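Local coordinates for Serine/threonine protein phosphatase Stp1 (Streptococcus agalactiae, PDB 2PK0) that removes phosphate groups from phosphoserine and phosphothreonine residues of proteins, as a metal-dependent phosphatase of the PP2C family, at residues 103-108 with 165-170. Residues are numbered along the deposited sequence; the frame is centred on the assembly and turned at random.
Sequences GTTIEA and NIITQS
I167 lays the end of its longer branch against the methyl of T105, its CD1 lying 3.8 Å from CG2 of the threonine, and the two side chains cross at about a right angle. T105 divides its branches between two jobs. Its methyl stands beside the backbone N, anti to the carbonyl carbon (chi1 72°), and meets the isoleucine, while the hydroxyl is engaged away from I167: OG1 is hydrogen-bonded to S124 OG and to the backbone N of D41, a magnesium ligand. The threonine side chain is about 7 Å from a bound magnesium ion, so this small apolar touch lies near the metal site without supplying a ligand to it.

S170 makes the second meeting point. Its CB faces the peptide that follows T104, at 3.6 Å from T104 O, while OG lies 4.2 Å from G103 CA. No hydrogen bond joins 103-108 to 165-170 directly; the contact rests on van der Waals packing. T104 itself directs its side chain away from S170. With CG2 and OG1 on that far side, its hydroxyl bonds T105 O at 2.7 Å, arriving in the carbonyl plane on a lone pair, at the point where strand 103-112 is interrupted.

The chain just beyond S170 is tied in as well, through a backbone hydrogen bond between T104 and I171. I167 also touches D123, in the loop between strands 115-121 and 125-130. The irregular segment 165-170, between helix 155-159 and strand 180-185, thus packs against the interrupted start of the central strand 103-112 of one antiparallel sheet of the PP2C fold, with strand 35-43 pairing alongside and helix 48-64 covering T104 and I106.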
loop_
_atom_site.group_PDB
_atom_site.type_symbol
_atom_site.label_atom_id
_atom_site.label_comp_id
_atom_site.label_asym_id
_atom_site.label_seq_id
_atom_site.Cartn_x
_atom_site.Cartn_y
_atom_site.Cartn_z
ATOM N N GLY A 103 5.584 12.667 6.598
ATOM C CA GLY A 103 5.440 11.252 6.840
ATOM C C GLY A 103 4.774 10.526 5.696
ATOM O O GLY A 103 4.180 11.156 4.817
ATOM N N THR A 104 4.857 9.199 5.711
ATOM C CA THR A 104 4.198 8.415 4.689
ATOM C C THR A 104 3.614 7.096 5.199
ATOM O O THR A 104 4.099 6.537 6.166
ATOM C CB THR A 104 5.131 8.142 3.491
ATOM O OG1 THR A 104 4.427 7.343 2.535
ATOM C CG2 THR A 104 6.384 7.414 3.923
ATOM N N THR A 105 2.559 6.603 4.555
ATOM C CA THR A 105 2.161 5.213 4.762
ATOM C C THR A 105 3.127 4.313 3.987
ATOM O O THR A 105 3.864 4.789 3.123
ATOM C CB THR A 105 0.743 4.899 4.234
ATOM O OG1 THR A 105 0.753 4.878 2.801
ATOM C CG2 THR A 105 -0.269 5.890 4.730
ATOM N N ILE A 106 3.117 3.016 4.267
ATOM C CA ILE A 106 3.789 2.072 3.368
ATOM C C ILE A 106 3.049 0.743 3.181
ATOM O O ILE A 106 2.406 0.236 4.102
ATOM C CB ILE A 106 5.267 1.797 3.759
ATOM C CG1 ILE A 106 6.084 1.449 2.509
ATOM C CG2 ILE A 106 5.387 0.695 4.829
ATOM C CD1 ILE A 106 7.424 0.807 2.807
ATOM N N GLU A 107 3.104 0.236 1.952
ATOM C CA GLU A 107 2.835 -1.165 1.656
ATOM C C GLU A 107 4.019 -1.711 0.868
ATOM O O GLU A 107 4.344 -1.204 -0.218
ATOM C CB GLU A 107 1.556 -1.355 0.823
ATOM C CG GLU A 107 0.280 -0.768 1.398
ATOM C CD GLU A 107 -0.027 -1.235 2.812
ATOM O OE1 GLU A 107 0.249 -2.398 3.154
ATOM O OE2 GLU A 107 -0.536 -0.428 3.610
ATOM N N ALA A 108 4.668 -2.730 1.411
ATOM C CA ALA A 108 5.789 -3.324 0.731
ATOM C C ALA A 108 5.477 -4.798 0.568
ATOM O O ALA A 108 5.214 -5.491 1.543
ATOM C CB ALA A 108 7.061 -3.117 1.531
ATOM N N ASN A 165 -10.618 9.677 8.716
ATOM C CA ASN A 165 -9.586 8.854 9.344
ATOM C C ASN A 165 -8.345 9.646 9.787
ATOM O O ASN A 165 -7.609 10.185 8.961
ATOM C CB ASN A 165 -9.169 7.684 8.423
ATOM C CG ASN A 165 -10.201 6.529 8.406
ATOM O OD1 ASN A 165 -10.854 6.225 9.419
ATOM N ND2 ASN A 165 -10.336 5.880 7.248
ATOM N N ILE A 166 -8.135 9.730 11.097
ATOM C CA ILE A 166 -6.888 10.263 11.640
ATOM C C ILE A 166 -5.902 9.101 11.807
ATOM O O ILE A 166 -6.164 8.152 12.537
ATOM C CB ILE A 166 -7.089 10.975 13.004
ATOM C CG1 ILE A 166 -8.048 12.166 12.874
ATOM C CG2 ILE A 166 -5.742 11.427 13.584
ATOM C CD1 ILE A 166 -9.450 11.925 13.457
ATOM N N ILE A 167 -4.774 9.172 11.117
ATOM C CA ILE A 167 -3.791 8.094 11.124
ATOM C C ILE A 167 -3.037 8.012 12.468
ATOM O O ILE A 167 -2.756 9.039 13.104
ATOM C CB ILE A 167 -2.861 8.256 9.906
ATOM C CG1 ILE A 167 -2.394 6.908 9.387
ATOM C CG2 ILE A 167 -1.703 9.226 10.170
ATOM C CD1 ILE A 167 -1.761 7.032 8.036
ATOM N N THR A 168 -2.765 6.796 12.933
ATOM C CA THR A 168 -2.124 6.626 14.241
ATOM C C THR A 168 -0.639 6.282 14.176
ATOM O O THR A 168 0.063 6.389 15.186
ATOM C CB THR A 168 -2.857 5.618 15.183
ATOM O OG1 THR A 168 -2.909 4.304 14.601
ATOM C CG2 THR A 168 -4.241 6.111 15.520
ATOM N N GLN A 169 -0.170 5.854 13.004
ATOM C CA GLN A 169 1.271 5.779 12.758
ATOM C C GLN A 169 1.650 5.974 11.299
ATOM O O GLN A 169 0.875 5.688 10.402
ATOM C CB GLN A 169 1.891 4.501 13.310
ATOM C CG GLN A 169 1.416 3.249 12.687
ATOM C CD GLN A 169 2.150 2.060 13.236
ATOM O OE1 GLN A 169 3.217 2.199 13.841
ATOM N NE2 GLN A 169 1.590 0.883 13.039
ATOM N N SER A 170 2.845 6.491 11.072
ATOM C CA SER A 170 3.310 6.695 9.722
ATOM C C SER A 170 4.806 6.613 9.792
ATOM O O SER A 170 5.375 6.752 10.860
ATOM C CB SER A 170 2.920 8.078 9.221
ATOM O OG SER A 170 3.580 9.083 9.975
#